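Local structure of malonyl CoA-ACP transacylase (Xanthomonas oryzae pv. oryzae, 3K89) at residues G132-V137 against L196-P201; G154-V159 against V178-A183. The protein probably transfers the malonyl group from malonyl-CoA to holo-acyl carrier protein, the step that supplies malonyl units for fatty acid synthesis. All blocks are in the same frame, centred on the assembly; numbering follows the deposited sequence.

Contact 1: G132-V137 against L196-P201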
ATOM      1  N   GLY A 132      13.664   6.161 -13.254  1.00 19.88           N
ATOM      2  CA  GLY A 132      13.530   5.080 -12.281  1.00 18.88           C
ATOM      3  C   GLY A 132      12.942   3.802 -12.836  1.00 18.35           C
ATOM      4  O   GLY A 132      12.377   3.782 -13.931  1.00 18.96           O
ATOM      5  N   ALA A 133      13.071   2.723 -12.068  1.00 17.03           N
ATOM      6  CA  ALA A 133      12.464   1.453 -12.410  1.00 16.17           C
ATOM      7  C   ALA A 133      12.260   0.640 -11.158  1.00 15.86           C
ATOM      8  O   ALA A 133      12.929   0.875 -10.140  1.00 15.27           O
ATOM      9  CB  ALA A 133      13.333   0.659 -13.455  1.00 16.28           C
ATOM     10  N   MET A 134      11.298  -0.269 -11.236  1.00 15.73           N
ATOM     11  CA  MET A 134      11.085  -1.300 -10.222  1.00 16.29           C
ATOM     12  C   MET A 134      10.934  -2.650 -10.883  1.00 16.70           C
ATOM     13  O   MET A 134      10.438  -2.731 -11.996  1.00 16.86           O
ATOM     14  CB  MET A 134       9.816  -1.014  -9.428  1.00 16.43           C
ATOM     15  CG  MET A 134       9.765   0.379  -8.860  1.00 17.77           C
ATOM     16  SD  MET A 134      10.674   0.525  -7.317  1.00 26.32           S
ATOM     17  CE  MET A 134       9.603  -0.189  -6.043  1.00 20.25           C
ATOM     18  N   ALA A 135      11.354  -3.710 -10.192  1.00 16.99           N
ATOM     19  CA  ALA A 135      11.212  -5.064 -10.710  1.00 17.13           C
ATOM     20  C   ALA A 135      10.872  -6.062  -9.618  1.00 17.50           C
ATOM     21  O   ALA A 135      11.424  -6.017  -8.521  1.00 17.31           O
ATOM     22  CB  ALA A 135      12.510  -5.507 -11.443  1.00 16.97           C
ATOM     23  N   ALA A 136       9.962  -6.975  -9.926  1.00 18.01           N
ATOM     24  CA  ALA A 136       9.652  -8.038  -8.985  1.00 18.97           C
ATOM     25  C   ALA A 136      10.563  -9.222  -9.274  1.00 19.69           C
ATOM     26  O   ALA A 136      10.780  -9.585 -10.444  1.00 20.66           O
ATOM     27  CB  ALA A 136       8.190  -8.441  -9.100  1.00 19.09           C
ATOM     28  N   VAL A 137      11.109  -9.803  -8.211  1.00 20.18           N
ATOM     29  CA  VAL A 137      11.967 -10.979  -8.323  1.00 21.00           C
ATOM     30  C   VAL A 137      11.259 -12.069  -7.535  1.00 22.09           C
ATOM     31  O   VAL A 137      11.010 -11.923  -6.318  1.00 22.03           O
ATOM     32  CB  VAL A 137      13.385 -10.727  -7.777  1.00 20.55           C
ATOM     33  CG1 VAL A 137      14.278 -11.965  -7.954  1.00 20.92           C
ATOM     34  CG2 VAL A 137      14.016  -9.526  -8.453  1.00 21.03           C
ATOM     35  N   LEU A 196       8.456  -3.939 -13.533  1.00 34.35           N
ATOM     36  CA  LEU A 196       7.096  -3.422 -13.367  1.00 33.85           C
ATOM     37  C   LEU A 196       6.843  -2.212 -14.273  1.00 33.36           C
ATOM     38  O   LEU A 196       7.779  -1.580 -14.750  1.00 33.19           O
ATOM     39  CB  LEU A 196       6.815  -3.071 -11.903  1.00 33.67           C
ATOM     40  CG  LEU A 196       6.970  -4.168 -10.843  1.00 33.71           C
ATOM     41  CD1 LEU A 196       6.786  -3.582  -9.462  1.00 32.28           C
ATOM     42  CD2 LEU A 196       5.993  -5.331 -11.077  1.00 34.06           C
ATOM     43  N   ALA A 197       5.574  -1.901 -14.511  1.00 33.27           N
ATOM     44  CA  ALA A 197       5.219  -0.782 -15.387  1.00 32.95           C
ATOM     45  C   ALA A 197       5.383   0.591 -14.721  1.00 32.74           C
ATOM     46  O   ALA A 197       5.518   1.599 -15.416  1.00 33.16           O
ATOM     47  CB  ALA A 197       3.810  -0.959 -15.939  1.00 32.97           C
ATOM     48  N   VAL A 198       5.385   0.623 -13.386  1.00 32.04           N
ATOM     49  CA  VAL A 198       5.591   1.866 -12.620  1.00 31.21           C
ATOM     50  C   VAL A 198       6.856   2.635 -13.015  1.00 29.85           C
ATOM     51  O   VAL A 198       7.917   2.043 -13.231  1.00 30.59           O
ATOM     52  CB  VAL A 198       5.648   1.609 -11.091  1.00 31.78           C
ATOM     53  CG1 VAL A 198       4.279   1.304 -10.543  1.00 32.46           C
ATOM     54  CG2 VAL A 198       6.625   0.487 -10.758  1.00 31.99           C
ATOM     55  N   SER A 199       6.750   3.955 -13.100  1.00 28.01           N
ATOM     56  CA  SER A 199       7.923   4.774 -13.403  1.00 26.05           C
ATOM     57  C   SER A 199       8.633   5.245 -12.134  1.00 24.46           C
ATOM     58  O   SER A 199       9.739   5.792 -12.198  1.00 24.75           O
ATOM     59  CB  SER A 199       7.566   5.965 -14.304  1.00 26.57           C
ATOM     60  OG  SER A 199       6.595   6.811 -13.707  1.00 27.00           O
ATOM     61  N   VAL A 200       8.015   5.007 -10.983  1.00 21.36           N
ATOM     62  CA  VAL A 200       8.468   5.646  -9.766  1.00 18.61           C
ATOM     63  C   VAL A 200       9.176   4.633  -8.882  1.00 16.26           C
ATOM     64  O   VAL A 200       8.551   3.647  -8.488  1.00 16.58           O
ATOM     65  CB  VAL A 200       7.289   6.257  -8.990  1.00 18.83           C
ATOM     66  CG1 VAL A 200       7.786   6.885  -7.708  1.00 19.99           C
ATOM     67  CG2 VAL A 200       6.578   7.297  -9.867  1.00 20.07           C
ATOM     68  N   PRO A 201      10.464   4.885  -8.564  1.00 14.57           N
ATOM     69  CA  PRO A 201      11.239   3.981  -7.697  1.00 13.32           C
ATOM     70  C   PRO A 201      10.979   4.310  -6.227  1.00 12.24           C
ATOM     71  O   PRO A 201      11.846   4.836  -5.516  1.00 11.76           O
ATOM     72  CB  PRO A 201      12.685   4.279  -8.094  1.00 13.14           C
ATOM     73  CG  PRO A 201      12.680   5.691  -8.492  1.00 14.80           C
ATOM     74  CD  PRO A 201      11.306   5.986  -9.069  1.00 14.06           C
TER
HETATM   75  O   HOH W   1      11.179   7.228 -13.649  1.00 30.62           O
HETATM   76  O   HOH W   2       9.723  -0.056 -13.688  1.00 21.40           O
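M134 packs against V198 and P201 where strand 132-138, next to edge strand 193-195 in the small ferredoxin-like subdomain of this acyltransferase, meets the loop that leads toward H203. Its chain, bent at chi2 (-82°) and chi3 (-78°), folds over the loop: CG lies 3.7 Å from V198 CG2, and SD comes to 3.5 Å from P201 CA. Nearer the backbone, M134 CB meets L196 CD1 at 4.0 Å. The backbones share one direct bond, L196 N to M134 O at 2.8 Å. From there the loop bows away at A197 and returns to the strand at P201. In the bow a water accepts from M134 N and lies within hydrogen-bonding distance of L196 O and V198 O, which compete for its protons with other acceptors. G132 packs its CA against the P201 ring, with CG 3.9 Å away. Farther out, V170 of strand 168-172 touches both M134 and L196, while Q124 of helix 109-126 holds S199 OG. The M134 side chain is about 5 Å from that of H203, a predicted active-site residue, which puts this packing next to the probable catalytic residues. At the far end a second water accepts from G132 N at 2.7 Å.

Contact 2: G154-V159 against V178-A183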
ATOM      1  N   GLY A 154      27.015   0.091  -8.657  1.00 17.29           N
ATOM      2  CA  GLY A 154      28.036   1.025  -9.126  1.00 17.88           C
ATOM      3  C   GLY A 154      27.877   2.368  -8.445  1.00 18.38           C
ATOM      4  O   GLY A 154      27.844   2.442  -7.206  1.00 18.97           O
ATOM      5  N   SER A 155      27.733   3.409  -9.260  1.00 18.04           N
ATOM      6  CA  SER A 155      27.557   4.790  -8.799  1.00 18.24           C
ATOM      7  C   SER A 155      26.088   5.187  -8.761  1.00 18.00           C
ATOM      8  O   SER A 155      25.762   6.354  -8.519  1.00 18.95           O
ATOM      9  CB  SER A 155      28.304   5.759  -9.712  1.00 18.52           C
ATOM     10  OG  SER A 155      29.702   5.545  -9.616  1.00 21.03           O
ATOM     11  N   GLN A 156      25.207   4.226  -9.009  1.00 17.26           N
ATOM     12  CA  GLN A 156      23.771   4.488  -9.044  1.00 17.17           C
ATOM     13  C   GLN A 156      23.093   3.758  -7.891  1.00 16.63           C
ATOM     14  O   GLN A 156      23.776   3.224  -7.011  1.00 17.26           O
ATOM     15  CB  GLN A 156      23.190   4.082 -10.400  1.00 16.60           C
ATOM     16  CG  GLN A 156      23.701   4.960 -11.546  1.00 17.01           C
ATOM     17  CD  GLN A 156      23.205   4.480 -12.897  1.00 17.72           C
ATOM     18  OE1 GLN A 156      23.389   3.324 -13.252  1.00 17.72           O
ATOM     19  NE2 GLN A 156      22.580   5.370 -13.652  1.00 17.95           N
ATOM     20  N   VAL A 157      21.762   3.734  -7.896  1.00 15.76           N
ATOM     21  CA  VAL A 157      21.007   3.144  -6.792  1.00 15.57           C
ATOM     22  C   VAL A 157      20.179   1.963  -7.273  1.00 15.26           C
ATOM     23  O   VAL A 157      19.410   2.082  -8.225  1.00 14.67           O
ATOM     24  CB  VAL A 157      20.092   4.208  -6.114  1.00 16.16           C
ATOM     25  CG1 VAL A 157      19.103   3.531  -5.128  1.00 16.54           C
ATOM     26  CG2 VAL A 157      20.944   5.267  -5.401  1.00 15.84           C
ATOM     27  N   VAL A 158      20.366   0.811  -6.635  1.00 14.76           N
ATOM     28  CA  VAL A 158      19.423  -0.297  -6.771  1.00 15.01           C
ATOM     29  C   VAL A 158      19.382  -1.035  -5.448  1.00 15.54           C
ATOM     30  O   VAL A 158      20.414  -1.477  -4.932  1.00 16.07           O
ATOM     31  CB  VAL A 158      19.723  -1.244  -7.984  1.00 15.45           C
ATOM     32  CG1 VAL A 158      21.149  -1.810  -7.922  1.00 16.32           C
ATOM     33  CG2 VAL A 158      18.673  -2.365  -8.091  1.00 15.22           C
ATOM     34  N   VAL A 159      18.186  -1.135  -4.885  1.00 15.28           N
ATOM     35  CA  VAL A 159      18.019  -1.666  -3.534  1.00 15.61           C
ATOM     36  C   VAL A 159      16.710  -2.446  -3.457  1.00 15.29           C
ATOM     37  O   VAL A 159      15.812  -2.238  -4.274  1.00 14.47           O
ATOM     38  CB  VAL A 159      17.970  -0.515  -2.457  1.00 15.25           C
ATOM     39  CG1 VAL A 159      19.309   0.227  -2.314  1.00 17.24           C
ATOM     40  CG2 VAL A 159      16.807   0.466  -2.710  1.00 16.22           C
ATOM     41  N   VAL A 178      18.745  -1.147 -11.981  1.00 14.26           N
ATOM     42  CA  VAL A 178      17.777  -2.227 -11.894  1.00 15.24           C
ATOM     43  C   VAL A 178      18.045  -3.209 -13.051  1.00 15.63           C
ATOM     44  O   VAL A 178      18.078  -4.421 -12.850  1.00 15.11           O
ATOM     45  CB  VAL A 178      16.308  -1.680 -11.897  1.00 15.33           C
ATOM     46  CG1 VAL A 178      15.301  -2.812 -12.012  1.00 17.16           C
ATOM     47  CG2 VAL A 178      16.063  -0.872 -10.622  1.00 15.30           C
ATOM     48  N   ASP A 179      18.297  -2.674 -14.242  1.00 16.60           N
ATOM     49  CA  ASP A 179      18.584  -3.539 -15.390  1.00 17.91           C
ATOM     50  C   ASP A 179      19.872  -4.333 -15.180  1.00 18.49           C
ATOM     51  O   ASP A 179      19.909  -5.527 -15.497  1.00 20.27           O
ATOM     52  CB  ASP A 179      18.606  -2.760 -16.708  1.00 18.26           C
ATOM     53  CG  ASP A 179      17.215  -2.501 -17.266  1.00 20.88           C
ATOM     54  OD1 ASP A 179      16.243  -3.165 -16.835  1.00 22.48           O
ATOM     55  OD2 ASP A 179      17.092  -1.630 -18.150  1.00 23.39           O
ATOM     56  N   ARG A 180      20.908  -3.701 -14.626  1.00 18.36           N
ATOM     57  CA  ARG A 180      22.130  -4.437 -14.269  1.00 18.05           C
ATOM     58  C   ARG A 180      21.856  -5.550 -13.245  1.00 18.79           C
ATOM     59  O   ARG A 180      22.353  -6.672 -13.390  1.00 18.66           O
ATOM     60  CB  ARG A 180      23.246  -3.516 -13.790  1.00 17.52           C
ATOM     61  CG  ARG A 180      23.866  -2.627 -14.879  1.00 17.33           C
ATOM     62  CD  ARG A 180      25.107  -1.931 -14.358  1.00 14.05           C
ATOM     63  NE  ARG A 180      24.890  -1.087 -13.177  1.00 16.65           N
ATOM     64  CZ  ARG A 180      24.578   0.204 -13.223  1.00 15.93           C
ATOM     65  NH1 ARG A 180      24.401   0.814 -14.395  1.00 17.17           N
ATOM     66  NH2 ARG A 180      24.420   0.889 -12.094  1.00 17.04           N
ATOM     67  N   ALA A 181      21.045  -5.258 -12.227  1.00 18.84           N
ATOM     68  CA  ALA A 181      20.681  -6.278 -11.248  1.00 19.72           C
ATOM     69  C   ALA A 181      19.957  -7.455 -11.899  1.00 20.52           C
ATOM     70  O   ALA A 181      20.221  -8.614 -11.570  1.00 20.43           O
ATOM     71  CB  ALA A 181      19.845  -5.673 -10.112  1.00 19.33           C
ATOM     72  N   LEU A 182      19.056  -7.150 -12.826  1.00 20.80           N
ATOM     73  CA  LEU A 182      18.330  -8.168 -13.561  1.00 22.35           C
ATOM     74  C   LEU A 182      19.276  -9.053 -14.381  1.00 23.03           C
ATOM     75  O   LEU A 182      19.101 -10.268 -14.393  1.00 23.56           O
ATOM     76  CB  LEU A 182      17.250  -7.541 -14.449  1.00 22.58           C
ATOM     77  CG  LEU A 182      16.068  -6.878 -13.723  1.00 23.41           C
ATOM     78  CD1 LEU A 182      15.096  -6.238 -14.726  1.00 24.51           C
ATOM     79  CD2 LEU A 182      15.335  -7.850 -12.811  1.00 25.86           C
ATOM     80  N   ALA A 183      20.267  -8.436 -15.030  1.00 23.57           N
ATOM     81  CA  ALA A 183      21.318  -9.169 -15.765  1.00 24.44           C
ATOM     82  C   ALA A 183      22.093 -10.124 -14.852  1.00 25.41           C
ATOM     83  O   ALA A 183      22.308 -11.289 -15.213  1.00 26.14           O
ATOM     84  CB  ALA A 183      22.274  -8.199 -16.451  1.00 23.92           C
TER
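Segment 154-159 leaves helix 142-152 through G154, whose positive phi (56°) turns the chain, and runs into strand 158-165 alongside segment 178-183 of helix 175-187, with the CA atoms of V158 and V178 5.7 Å apart. This is helix-on-sheet packing in the ferredoxin-like subdomain, where helices 142-152 and 175-187 lie together on one face of the mixed sheet. V158 carries the apolar part. Its CG2, anti to the backbone N, is directed at the helix and meets V178 CG2 at 3.9 Å and A181 CB at 4.0 Å. C149 and A152 of helix 142-152 also touch V158, so this valine is wedged between the two helices.

Nearer the surface, Q156 and R180 cross at about a right angle, yet their amide and guanidinium planes are only 24° apart. R180 turns the NH1/NH2 end of its guanidinium to Q156, and both nitrogens donate hydrogen bonds to OE1, forming a fork on a single oxygen. NH2 bonds on a lone pair in the carbonyl plane, whereas NH1 approaches nearly along the C=O axis. A bend at chi3 (-58°) brings the guanidinium round to this position, and its rotation is further fixed by NE, which bonds to A152 O near the end of helix 142-152. The two arms of the fork are equal in length, with R180 NH1 and NH2 each 2.9 Å from Q156 OE1.

In the fold
From the N terminus, the chain enters this region at strand 132-138, passes through helix 142-152 and the 154-159 segment into strand 158-165, returns along strand 168-172, and continues into helix 175-187. There contact 2 closes the inner loop. Strand 193-195 and the 196-201 loop follow, and contact 1 closes the outer loop, so the inner closure lies wholly within it. Both reach the same mixed sheet, with centres 12 Å apart. They meet through strand 132-138: A135 CB packs on V178 CG1 and L182 CD2 of the helix. Contact 2 thus fastens the helical layer to the sheet, and contact 1 joins the sheet to the loop leading to H203.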